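Local structure of beta sliding clamp (Borrelia burgdorferi, 6DJ8) at residues Lys161-Ile164 with Asn165-Phe169; Val249-Asn253 with Tyr254-Cys258; Ile346-Ser349 with Tyr350-Ala354. The protein probably forms, as a ring-shaped head-to-tail homodimer around DNA, the sliding clamp that tethers DNA polymerases and other proteins to it and makes them processive. All coordinates share one frame; numbering follows the deposited sequence.

Contact 1 (Lys161-Ile164 with Asn165-Phe169)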
ATOM      1  N   LYS A 161      -9.693 -15.048  20.315  1.00 39.18           N
ATOM      2  CA  LYS A 161      -9.049 -14.547  19.101  1.00 38.19           C
ATOM      3  C   LYS A 161      -8.807 -15.673  18.106  1.00 39.04           C
ATOM      4  O   LYS A 161      -9.043 -15.514  16.900  1.00 37.20           O
ATOM      5  CB  LYS A 161      -7.703 -13.893  19.430  1.00 43.46           C
ATOM      6  CG  LYS A 161      -7.777 -12.497  19.971  1.00 55.17           C
ATOM      7  CD  LYS A 161      -6.388 -11.875  20.057  1.00 58.42           C
ATOM      8  CE  LYS A 161      -5.682 -11.965  18.717  1.00 61.62           C
ATOM      9  NZ  LYS A 161      -4.907 -10.730  18.435  1.00 64.52           N
ATOM     10  N   LYS A 162      -8.320 -16.819  18.589  1.00 39.01           N
ATOM     11  CA  LYS A 162      -8.086 -17.944  17.682  1.00 42.34           C
ATOM     12  C   LYS A 162      -9.388 -18.395  17.032  1.00 40.53           C
ATOM     13  O   LYS A 162      -9.447 -18.616  15.816  1.00 38.44           O
ATOM     14  CB  LYS A 162      -7.428 -19.097  18.439  1.00 46.10           C
ATOM     15  CG  LYS A 162      -6.988 -20.259  17.553  1.00 50.28           C
ATOM     16  CD  LYS A 162      -5.983 -21.139  18.291  1.00 49.23           C
ATOM     17  CE  LYS A 162      -5.808 -22.497  17.627  1.00 62.10           C
ATOM     18  NZ  LYS A 162      -4.604 -23.194  18.177  1.00 70.18           N
ATOM     19  N   VAL A 163     -10.455 -18.499  17.822  1.00 33.99           N
ATOM     20  CA  VAL A 163     -11.744 -18.907  17.270  1.00 35.11           C
ATOM     21  C   VAL A 163     -12.228 -17.906  16.227  1.00 34.66           C
ATOM     22  O   VAL A 163     -12.716 -18.286  15.154  1.00 38.47           O
ATOM     23  CB  VAL A 163     -12.768 -19.100  18.403  1.00 41.31           C
ATOM     24  CG1 VAL A 163     -14.157 -19.284  17.830  1.00 36.71           C
ATOM     25  CG2 VAL A 163     -12.394 -20.329  19.222  1.00 41.33           C
ATOM     26  N   ILE A 164     -12.114 -16.613  16.527  1.00 35.26           N
ATOM     27  CA  ILE A 164     -12.522 -15.589  15.567  1.00 36.03           C
ATOM     28  C   ILE A 164     -11.724 -15.742  14.281  1.00 34.83           C
ATOM     29  O   ILE A 164     -12.276 -15.706  13.173  1.00 36.04           O
ATOM     30  CB  ILE A 164     -12.326 -14.187  16.178  1.00 37.47           C
ATOM     31  CG1 ILE A 164     -13.402 -13.894  17.225  1.00 39.16           C
ATOM     32  CG2 ILE A 164     -12.286 -13.114  15.077  1.00 35.22           C
ATOM     33  CD1 ILE A 164     -13.145 -12.603  18.011  1.00 36.80           C
ATOM     34  N   ASN A 165     -10.406 -15.914  14.418  1.00 35.38           N
ATOM     35  CA  ASN A 165      -9.542 -16.079  13.252  1.00 36.42           C
ATOM     36  C   ASN A 165      -9.966 -17.282  12.413  1.00 38.20           C
ATOM     37  O   ASN A 165      -9.869 -17.248  11.182  1.00 39.49           O
ATOM     38  CB  ASN A 165      -8.076 -16.201  13.706  1.00 34.59           C
ATOM     39  CG  ASN A 165      -7.086 -16.051  12.546  1.00 48.14           C
ATOM     40  OD1 ASN A 165      -7.197 -15.129  11.749  1.00 42.84           O
ATOM     41  ND2 ASN A 165      -6.118 -16.960  12.456  1.00 40.59           N
ATOM     42  N   ARG A 166     -10.494 -18.330  13.043  1.00 34.90           N
ATOM     43  CA  ARG A 166     -10.907 -19.509  12.291  1.00 33.58           C
ATOM     44  C   ARG A 166     -12.333 -19.418  11.768  1.00 34.84           C
ATOM     45  O   ARG A 166     -12.694 -20.181  10.866  1.00 35.82           O
ATOM     46  CB  ARG A 166     -10.753 -20.760  13.168  1.00 36.93           C
ATOM     47  CG  ARG A 166      -9.316 -21.256  13.124  1.00 42.00           C
ATOM     48  CD  ARG A 166      -8.809 -21.949  14.376  1.00 42.22           C
ATOM     49  NE  ARG A 166      -7.369 -22.129  14.241  1.00 49.34           N
ATOM     50  CZ  ARG A 166      -6.736 -23.296  14.232  1.00 51.81           C
ATOM     51  NH1 ARG A 166      -7.390 -24.432  14.418  1.00 50.90           N
ATOM     52  NH2 ARG A 166      -5.423 -23.314  14.071  1.00 57.91           N
ATOM     53  N   ILE A 167     -13.145 -18.490  12.276  1.00 34.51           N
ATOM     54  CA  ILE A 167     -14.565 -18.436  11.953  1.00 28.66           C
ATOM     55  C   ILE A 167     -14.908 -17.250  11.050  1.00 37.19           C
ATOM     56  O   ILE A 167     -15.647 -17.405  10.071  1.00 33.32           O
ATOM     57  CB  ILE A 167     -15.402 -18.401  13.249  1.00 36.32           C
ATOM     58  CG1 ILE A 167     -15.459 -19.793  13.883  1.00 36.91           C
ATOM     59  CG2 ILE A 167     -16.804 -17.923  12.957  1.00 40.38           C
ATOM     60  CD1 ILE A 167     -16.450 -20.724  13.206  1.00 38.53           C
ATOM     61  N   ALA A 168     -14.350 -16.061  11.330  1.00 31.39           N
ATOM     62  CA  ALA A 168     -14.857 -14.840  10.698  1.00 34.33           C
ATOM     63  C   ALA A 168     -14.767 -14.895   9.173  1.00 36.96           C
ATOM     64  O   ALA A 168     -15.719 -14.519   8.473  1.00 34.98           O
ATOM     65  CB  ALA A 168     -14.096 -13.619  11.230  1.00 34.36           C
ATOM     66  N   PHE A 169     -13.633 -15.357   8.631  1.00 33.19           N
ATOM     67  CA  PHE A 169     -13.433 -15.271   7.184  1.00 33.95           C
ATOM     68  C   PHE A 169     -14.440 -16.092   6.391  1.00 36.72           C
ATOM     69  O   PHE A 169     -14.679 -15.790   5.217  1.00 33.13           O
ATOM     70  CB  PHE A 169     -12.000 -15.700   6.825  1.00 37.69           C
ATOM     71  CG  PHE A 169     -11.780 -17.200   6.866  1.00 35.19           C
ATOM     72  CD1 PHE A 169     -11.369 -17.823   8.035  1.00 29.22           C
ATOM     73  CD2 PHE A 169     -11.977 -17.979   5.722  1.00 30.43           C
ATOM     74  CE1 PHE A 169     -11.158 -19.228   8.073  1.00 34.66           C
ATOM     75  CE2 PHE A 169     -11.751 -19.352   5.736  1.00 34.48           C
ATOM     76  CZ  PHE A 169     -11.358 -19.983   6.924  1.00 32.44           C
TER
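K162 and R166, one helical turn apart, run side by side and point the same way, so that the aliphatic part of the lysine lies along the arginine. CE of K162 sits over the centre of one face of the R166 guanidinium, 3.6 Å from its CZ. The lysine reaches this place because its CG is anti to the backbone N (chi1 -173°) and the rest of the chain is extended, whereas the arginine bends at chi2 to come alongside. The two positive ends are close, with K162 NZ 4.2 Å from R166 NH2, but acids compensate for them: K162 NZ forms a salt bridge with E359 and R166 NH2 one with E377. These carboxylates probably offset the repulsion between the like charges.

Apolar contacts follow the same spacing on other sides of the helix. CG1 of V163 lies beside CG1 of I167 at 4.2 Å, and both residues pack on L195. CG2 of I164 approaches CB of A168 at 4.3 Å, and this pair meets F225, N226 and K229 of helix 223-231.

The backbone bonds follow the helical pattern. N165 N donates to K161 O (2.9 Å) and R166 N to K162 O (3.0 Å). I164 O takes two donors: A168 N, at 2.8 Å and in the carbonyl plane, and I167 N, at 3.1 Å and well above that plane.

The i to i+4 spacing is that of an alpha-helix, here helix 157-167 of the central domain, whose V163 and I167 side rests on strand 192-198 in the helix-on-sheet packing of the DNA clamp fold.

Contact 2 (Val249-Asn253 with Tyr254-Cys258)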
ATOM      1  N   VAL A 249     -20.116  -7.864  24.522  1.00 33.47           N
ATOM      2  CA  VAL A 249     -18.756  -8.319  24.800  1.00 34.11           C
ATOM      3  C   VAL A 249     -18.072  -7.270  25.655  1.00 42.12           C
ATOM      4  O   VAL A 249     -18.214  -6.065  25.411  1.00 41.61           O
ATOM      5  CB  VAL A 249     -17.951  -8.559  23.514  1.00 39.36           C
ATOM      6  CG1 VAL A 249     -16.510  -8.874  23.843  1.00 36.15           C
ATOM      7  CG2 VAL A 249     -18.546  -9.684  22.755  1.00 40.89           C
ATOM      8  N   GLU A 250     -17.314  -7.726  26.646  1.00 36.01           N
ATOM      9  CA  GLU A 250     -16.676  -6.807  27.573  1.00 40.39           C
ATOM     10  C   GLU A 250     -15.337  -7.404  27.969  1.00 40.74           C
ATOM     11  O   GLU A 250     -15.258  -8.600  28.266  1.00 37.82           O
ATOM     12  CB  GLU A 250     -17.585  -6.588  28.795  1.00 44.25           C
ATOM     13  CG  GLU A 250     -16.929  -5.902  29.954  1.00 52.14           C
ATOM     14  CD  GLU A 250     -17.782  -5.972  31.213  1.00 57.75           C
ATOM     15  OE1 GLU A 250     -17.218  -6.222  32.298  1.00 64.47           O
ATOM     16  OE2 GLU A 250     -19.014  -5.795  31.110  1.00 57.15           O
ATOM     17  N   PHE A 251     -14.291  -6.583  27.936  1.00 38.28           N
ATOM     18  CA  PHE A 251     -12.924  -7.000  28.218  1.00 38.97           C
ATOM     19  C   PHE A 251     -12.058  -5.757  28.289  1.00 42.16           C
ATOM     20  O   PHE A 251     -12.281  -4.803  27.540  1.00 41.67           O
ATOM     21  CB  PHE A 251     -12.372  -7.943  27.140  1.00 39.45           C
ATOM     22  CG  PHE A 251     -12.301  -7.334  25.763  1.00 38.37           C
ATOM     23  CD1 PHE A 251     -13.403  -7.341  24.931  1.00 37.22           C
ATOM     24  CD2 PHE A 251     -11.118  -6.778  25.294  1.00 44.04           C
ATOM     25  CE1 PHE A 251     -13.345  -6.786  23.663  1.00 38.56           C
ATOM     26  CE2 PHE A 251     -11.046  -6.226  24.017  1.00 39.27           C
ATOM     27  CZ  PHE A 251     -12.162  -6.239  23.200  1.00 37.29           C
ATOM     28  N   ASP A 252     -11.050  -5.807  29.162  1.00 44.29           N
ATOM     29  CA  ASP A 252     -10.152  -4.687  29.422  1.00 44.70           C
ATOM     30  C   ASP A 252     -10.941  -3.399  29.604  1.00 43.71           C
ATOM     31  O   ASP A 252     -11.859  -3.354  30.426  1.00 40.86           O
ATOM     32  CB  ASP A 252      -9.123  -4.574  28.310  1.00 45.87           C
ATOM     33  CG  ASP A 252      -8.175  -5.773  28.285  1.00 57.04           C
ATOM     34  OD1 ASP A 252      -7.742  -6.218  29.369  1.00 62.52           O
ATOM     35  OD2 ASP A 252      -7.874  -6.280  27.191  1.00 54.35           O
ATOM     36  N   ASN A 253     -10.660  -2.362  28.812  1.00 38.79           N
ATOM     37  CA  ASN A 253     -11.375  -1.103  28.984  1.00 39.88           C
ATOM     38  C   ASN A 253     -12.455  -0.898  27.925  1.00 42.62           C
ATOM     39  O   ASN A 253     -12.810   0.247  27.622  1.00 36.75           O
ATOM     40  CB  ASN A 253     -10.390   0.074  29.004  1.00 41.29           C
ATOM     41  CG  ASN A 253      -9.492   0.127  27.773  1.00 43.00           C
ATOM     42  OD1 ASN A 253      -9.059  -0.901  27.246  1.00 37.64           O
ATOM     43  ND2 ASN A 253      -9.201   1.339  27.309  1.00 41.12           N
ATOM     44  N   TYR A 254     -13.022  -1.990  27.394  1.00 34.83           N
ATOM     45  CA  TYR A 254     -13.958  -1.939  26.282  1.00 33.51           C
ATOM     46  C   TYR A 254     -15.302  -2.574  26.627  1.00 38.29           C
ATOM     47  O   TYR A 254     -15.391  -3.514  27.427  1.00 36.85           O
ATOM     48  CB  TYR A 254     -13.380  -2.629  25.032  1.00 35.24           C
ATOM     49  CG  TYR A 254     -12.053  -2.069  24.594  1.00 40.72           C
ATOM     50  CD1 TYR A 254     -11.975  -0.822  23.974  1.00 37.39           C
ATOM     51  CD2 TYR A 254     -10.874  -2.773  24.806  1.00 43.76           C
ATOM     52  CE1 TYR A 254     -10.761  -0.294  23.574  1.00 38.13           C
ATOM     53  CE2 TYR A 254      -9.658  -2.259  24.412  1.00 41.55           C
ATOM     54  CZ  TYR A 254      -9.604  -1.016  23.797  1.00 44.13           C
ATOM     55  OH  TYR A 254      -8.380  -0.511  23.427  1.00 40.68           O
ATOM     56  N   LYS A 255     -16.356  -2.025  26.027  1.00 30.68           N
ATOM     57  CA  LYS A 255     -17.683  -2.619  26.018  1.00 39.51           C
ATOM     58  C   LYS A 255     -18.216  -2.440  24.612  1.00 36.74           C
ATOM     59  O   LYS A 255     -18.051  -1.371  24.020  1.00 39.00           O
ATOM     60  CB  LYS A 255     -18.622  -1.975  27.046  1.00 41.43           C
ATOM     61  CG  LYS A 255     -18.097  -1.986  28.471  1.00 43.69           C
ATOM     62  CD  LYS A 255     -19.072  -1.275  29.414  1.00 53.64           C
ATOM     63  CE  LYS A 255     -18.656  -1.430  30.866  1.00 62.80           C
ATOM     64  NZ  LYS A 255     -19.526  -0.629  31.780  1.00 76.37           N
ATOM     65  N   ILE A 256     -18.762  -3.504  24.044  1.00 30.55           N
ATOM     66  CA  ILE A 256     -19.235  -3.502  22.666  1.00 38.97           C
ATOM     67  C   ILE A 256     -20.529  -4.292  22.616  1.00 40.01           C
ATOM     68  O   ILE A 256     -20.668  -5.308  23.304  1.00 42.05           O
ATOM     69  CB  ILE A 256     -18.197  -4.117  21.699  1.00 40.31           C
ATOM     70  CG1 ILE A 256     -16.779  -3.816  22.169  1.00 43.03           C
ATOM     71  CG2 ILE A 256     -18.385  -3.589  20.273  1.00 35.08           C
ATOM     72  CD1 ILE A 256     -15.745  -4.519  21.385  1.00 41.73           C
ATOM     73  N   ALA A 257     -21.464  -3.846  21.784  1.00 40.80           N
ATOM     74  CA  ALA A 257     -22.724  -4.552  21.620  1.00 44.17           C
ATOM     75  C   ALA A 257     -23.195  -4.411  20.180  1.00 40.43           C
ATOM     76  O   ALA A 257     -22.815  -3.470  19.474  1.00 40.93           O
ATOM     77  CB  ALA A 257     -23.798  -4.029  22.584  1.00 43.82           C
ATOM     78  N   CYS A 258     -24.032  -5.361  19.750  1.00 33.30           N
ATOM     79  CA  CYS A 258     -24.681  -5.256  18.450  1.00 36.55           C
ATOM     80  C   CYS A 258     -25.970  -6.057  18.494  1.00 38.67           C
ATOM     81  O   CYS A 258     -26.246  -6.762  19.467  1.00 38.24           O
ATOM     82  CB  CYS A 258     -23.763  -5.744  17.326  1.00 36.99           C
ATOM     83  SG  CYS A 258     -23.508  -7.567  17.282  1.00 35.58           S
TER
HETATM   84  O   HOH W   1     -14.568  -3.414  29.891  1.00 41.77           O
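F251 and Y254 flank a type II' beta turn that closes the hairpin of strands 246-251 and 254-259, and their rings lie on the same face of the sheet. The rings meet obliquely, with planes 46° apart and centroids separated by 5.4 Å; the closest atoms are F251 CE2 and Y254 CD2 at 3.5 Å. F251 holds its CG between the backbone N and the carbonyl carbon (chi1 61°), which leans the ring toward the partner strand, and CB of Y254 lies over one of its faces near the rim. Farther along that strand, I256 CD1 reaches F251 CE1 at 4.0 Å. F251 and I256 both pack on L228 and L231 of helix 223-231, which joins the hairpin to the helical layer of the clamp.

N253 lies side by side with Y254, its amide plane turned 51° from the ring. OD1 stands over one face of the tyrosine, displaced toward the rim and 3.2 Å from CE2. The amide's other end is held by hydrogen bonds from ND2 to T68 O and E25, while the phenol oxygen of Y254 bonds to K28 and E25, so both polar ends meet the N-terminal domain.

On the other face, E250 and K255 form a non-hydrogen-bonded pair whose side chains touch through their CG atoms. The backbone bonds fall on the flanking pairs, V249 with I256 and F251 with Y254. A water spans the turn, donating to D252 O at 2.8 Å and to Y254 O at 2.6 Å.

Contact 3 (Ile346-Ser349 with Tyr350-Ala354)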
ATOM      1  N   ILE A 346     -11.371 -26.521  -7.451  1.00 39.57           N
ATOM      2  CA  ILE A 346     -11.628 -25.827  -6.197  1.00 33.46           C
ATOM      3  C   ILE A 346     -11.299 -24.356  -6.384  1.00 41.54           C
ATOM      4  O   ILE A 346     -10.447 -23.993  -7.198  1.00 34.89           O
ATOM      5  CB  ILE A 346     -10.810 -26.414  -5.032  1.00 33.03           C
ATOM      6  CG1 ILE A 346     -11.317 -25.876  -3.699  1.00 42.55           C
ATOM      7  CG2 ILE A 346      -9.340 -26.103  -5.191  1.00 38.20           C
ATOM      8  CD1 ILE A 346     -10.660 -26.520  -2.501  1.00 46.83           C
ATOM      9  N   ASN A 347     -12.018 -23.509  -5.654  1.00 37.80           N
ATOM     10  CA  ASN A 347     -11.749 -22.070  -5.624  1.00 34.53           C
ATOM     11  C   ASN A 347     -10.444 -21.820  -4.884  1.00 32.34           C
ATOM     12  O   ASN A 347     -10.358 -22.025  -3.667  1.00 33.93           O
ATOM     13  CB  ASN A 347     -12.918 -21.368  -4.938  1.00 37.47           C
ATOM     14  CG  ASN A 347     -12.764 -19.854  -4.904  1.00 37.64           C
ATOM     15  OD1 ASN A 347     -11.719 -19.334  -4.529  1.00 33.89           O
ATOM     16  ND2 ASN A 347     -13.828 -19.147  -5.268  1.00 36.82           N
ATOM     17  N   ILE A 348      -9.424 -21.357  -5.608  1.00 29.63           N
ATOM     18  CA  ILE A 348      -8.112 -21.186  -4.988  1.00 31.50           C
ATOM     19  C   ILE A 348      -8.144 -20.130  -3.894  1.00 29.78           C
ATOM     20  O   ILE A 348      -7.388 -20.223  -2.918  1.00 30.53           O
ATOM     21  CB  ILE A 348      -7.034 -20.841  -6.040  1.00 30.14           C
ATOM     22  CG1 ILE A 348      -5.645 -20.967  -5.408  1.00 28.07           C
ATOM     23  CG2 ILE A 348      -7.228 -19.425  -6.566  1.00 31.50           C
ATOM     24  CD1 ILE A 348      -4.476 -20.915  -6.427  1.00 32.71           C
ATOM     25  N   SER A 349      -9.005 -19.116  -4.010  1.00 28.99           N
ATOM     26  CA  SER A 349      -9.044 -18.127  -2.933  1.00 33.81           C
ATOM     27  C   SER A 349      -9.570 -18.759  -1.644  1.00 32.92           C
ATOM     28  O   SER A 349      -9.013 -18.538  -0.562  1.00 30.43           O
ATOM     29  CB  SER A 349      -9.896 -16.925  -3.342  1.00 35.60           C
ATOM     30  OG  SER A 349      -9.275 -16.198  -4.388  1.00 44.77           O
ATOM     31  N   TYR A 350     -10.614 -19.583  -1.750  1.00 30.38           N
ATOM     32  CA  TYR A 350     -11.120 -20.297  -0.570  1.00 32.22           C
ATOM     33  C   TYR A 350     -10.039 -21.178   0.031  1.00 31.11           C
ATOM     34  O   TYR A 350      -9.833 -21.195   1.250  1.00 35.74           O
ATOM     35  CB  TYR A 350     -12.330 -21.143  -0.948  1.00 30.26           C
ATOM     36  CG  TYR A 350     -13.574 -20.385  -1.364  1.00 37.06           C
ATOM     37  CD1 TYR A 350     -13.719 -19.027  -1.095  1.00 35.80           C
ATOM     38  CD2 TYR A 350     -14.621 -21.048  -2.014  1.00 38.34           C
ATOM     39  CE1 TYR A 350     -14.861 -18.342  -1.481  1.00 36.58           C
ATOM     40  CE2 TYR A 350     -15.764 -20.381  -2.397  1.00 40.60           C
ATOM     41  CZ  TYR A 350     -15.879 -19.023  -2.122  1.00 43.55           C
ATOM     42  OH  TYR A 350     -17.014 -18.350  -2.499  1.00 47.18           O
ATOM     43  N   PHE A 351      -9.347 -21.933  -0.823  1.00 33.08           N
ATOM     44  CA  PHE A 351      -8.303 -22.847  -0.370  1.00 33.34           C
ATOM     45  C   PHE A 351      -7.221 -22.080   0.376  1.00 34.78           C
ATOM     46  O   PHE A 351      -6.879 -22.402   1.521  1.00 35.86           O
ATOM     47  CB  PHE A 351      -7.726 -23.577  -1.599  1.00 37.79           C
ATOM     48  CG  PHE A 351      -6.992 -24.868  -1.302  1.00 41.28           C
ATOM     49  CD1 PHE A 351      -7.035 -25.467  -0.048  1.00 43.19           C
ATOM     50  CD2 PHE A 351      -6.259 -25.489  -2.308  1.00 42.94           C
ATOM     51  CE1 PHE A 351      -6.352 -26.664   0.196  1.00 48.01           C
ATOM     52  CE2 PHE A 351      -5.580 -26.706  -2.077  1.00 40.79           C
ATOM     53  CZ  PHE A 351      -5.615 -27.284  -0.828  1.00 37.92           C
ATOM     54  N   VAL A 352      -6.705 -21.021  -0.253  1.00 31.19           N
ATOM     55  CA  VAL A 352      -5.630 -20.226   0.340  1.00 34.91           C
ATOM     56  C   VAL A 352      -6.108 -19.557   1.622  1.00 35.54           C
ATOM     57  O   VAL A 352      -5.403 -19.560   2.638  1.00 33.30           O
ATOM     58  CB  VAL A 352      -5.115 -19.174  -0.668  1.00 36.14           C
ATOM     59  CG1 VAL A 352      -4.201 -18.165   0.023  1.00 36.75           C
ATOM     60  CG2 VAL A 352      -4.399 -19.849  -1.855  1.00 35.54           C
ATOM     61  N   GLU A 353      -7.300 -18.941   1.585  1.00 29.28           N
ATOM     62  CA  GLU A 353      -7.810 -18.299   2.793  1.00 37.51           C
ATOM     63  C   GLU A 353      -7.912 -19.294   3.933  1.00 36.10           C
ATOM     64  O   GLU A 353      -7.573 -18.979   5.076  1.00 36.73           O
ATOM     65  CB  GLU A 353      -9.182 -17.679   2.550  1.00 37.99           C
ATOM     66  CG  GLU A 353      -9.219 -16.208   2.599  1.00 45.59           C
ATOM     67  CD  GLU A 353     -10.626 -15.690   2.848  1.00 50.93           C
ATOM     68  OE1 GLU A 353     -10.763 -14.728   3.657  1.00 44.44           O
ATOM     69  OE2 GLU A 353     -11.576 -16.254   2.240  1.00 37.88           O
ATOM     70  N   ALA A 354      -8.413 -20.498   3.643  1.00 31.87           N
ATOM     71  CA  ALA A 354      -8.605 -21.466   4.714  1.00 36.21           C
ATOM     72  C   ALA A 354      -7.261 -21.911   5.278  1.00 38.37           C
ATOM     73  O   ALA A 354      -7.032 -21.853   6.490  1.00 37.54           O
ATOM     74  CB  ALA A 354      -9.425 -22.656   4.204  1.00 28.11           C
TER
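N347 is the N-cap of helix 348-355 in the C-terminal domain, placed where strand 342-347 gives way to the helix, and its side chain reaches over the first turn to meet Y350. OD1 accepts the backbone N-H of Y350 at 3.0 Å, the donor standing well above the plane of the amide carbonyl. It also takes a weak bond from S349 N, at an N-H...O angle of only 118°. The cap thus supplies an acceptor to two amides at the start of the helix, where the i to i+4 pattern has not yet begun. With CG anti to its own backbone N (chi1 -178°), the asparagine presents OD1 to these donors while the rest of the amide lies against the tyrosine.

That amide is stacked on the Y350 ring, the planes only 14° apart. ND2 stands 3.6 Å above the centre of one ring face, and CB of N347 comes to 3.4 Å from Y350 CD2. The phenol OH bonds to N199, so the ring is held at its far end as well as along the face.

Regular helical bonds take over from the cap, F351 N to N347 O, V352 N to I348 O and E353 N to S349 O. S349 OG bonds to R302, just before strand 303-308, and E353 forms a salt bridge with R202.

The apolar side of the turn faces the domain interior. I348 CG1 lies alongside V352 CG2 at 3.9 Å, while F351 packs on L287 and L291 of helix 284-294. I346 crosses F351 at about a right angle, its CD1 over one face of the ring and 4.2 Å from CG.

Overall arrangement
Contacts 1 and 2 both lie in the central domain, their centres 18 Å apart and their nearest atoms about 8 Å apart. Helix 223-231 lies between them, taking I164 and A168 from contact 1 and F251 and I256 from contact 2. Contact 3 belongs to the C-terminal domain but touches contact 1 across the domain boundary: F169 CB comes to 3.5 Å from E353 OE1 and F169 CZ to 3.8 Å from A354 CA. Contacts 2 and 3, with centres 32 Å apart, lie on opposite sides of the chain's centre. Contact 2 faces the N-terminal domain through E25, K28 and T68, so the three sites together span both domain junctions of the chain.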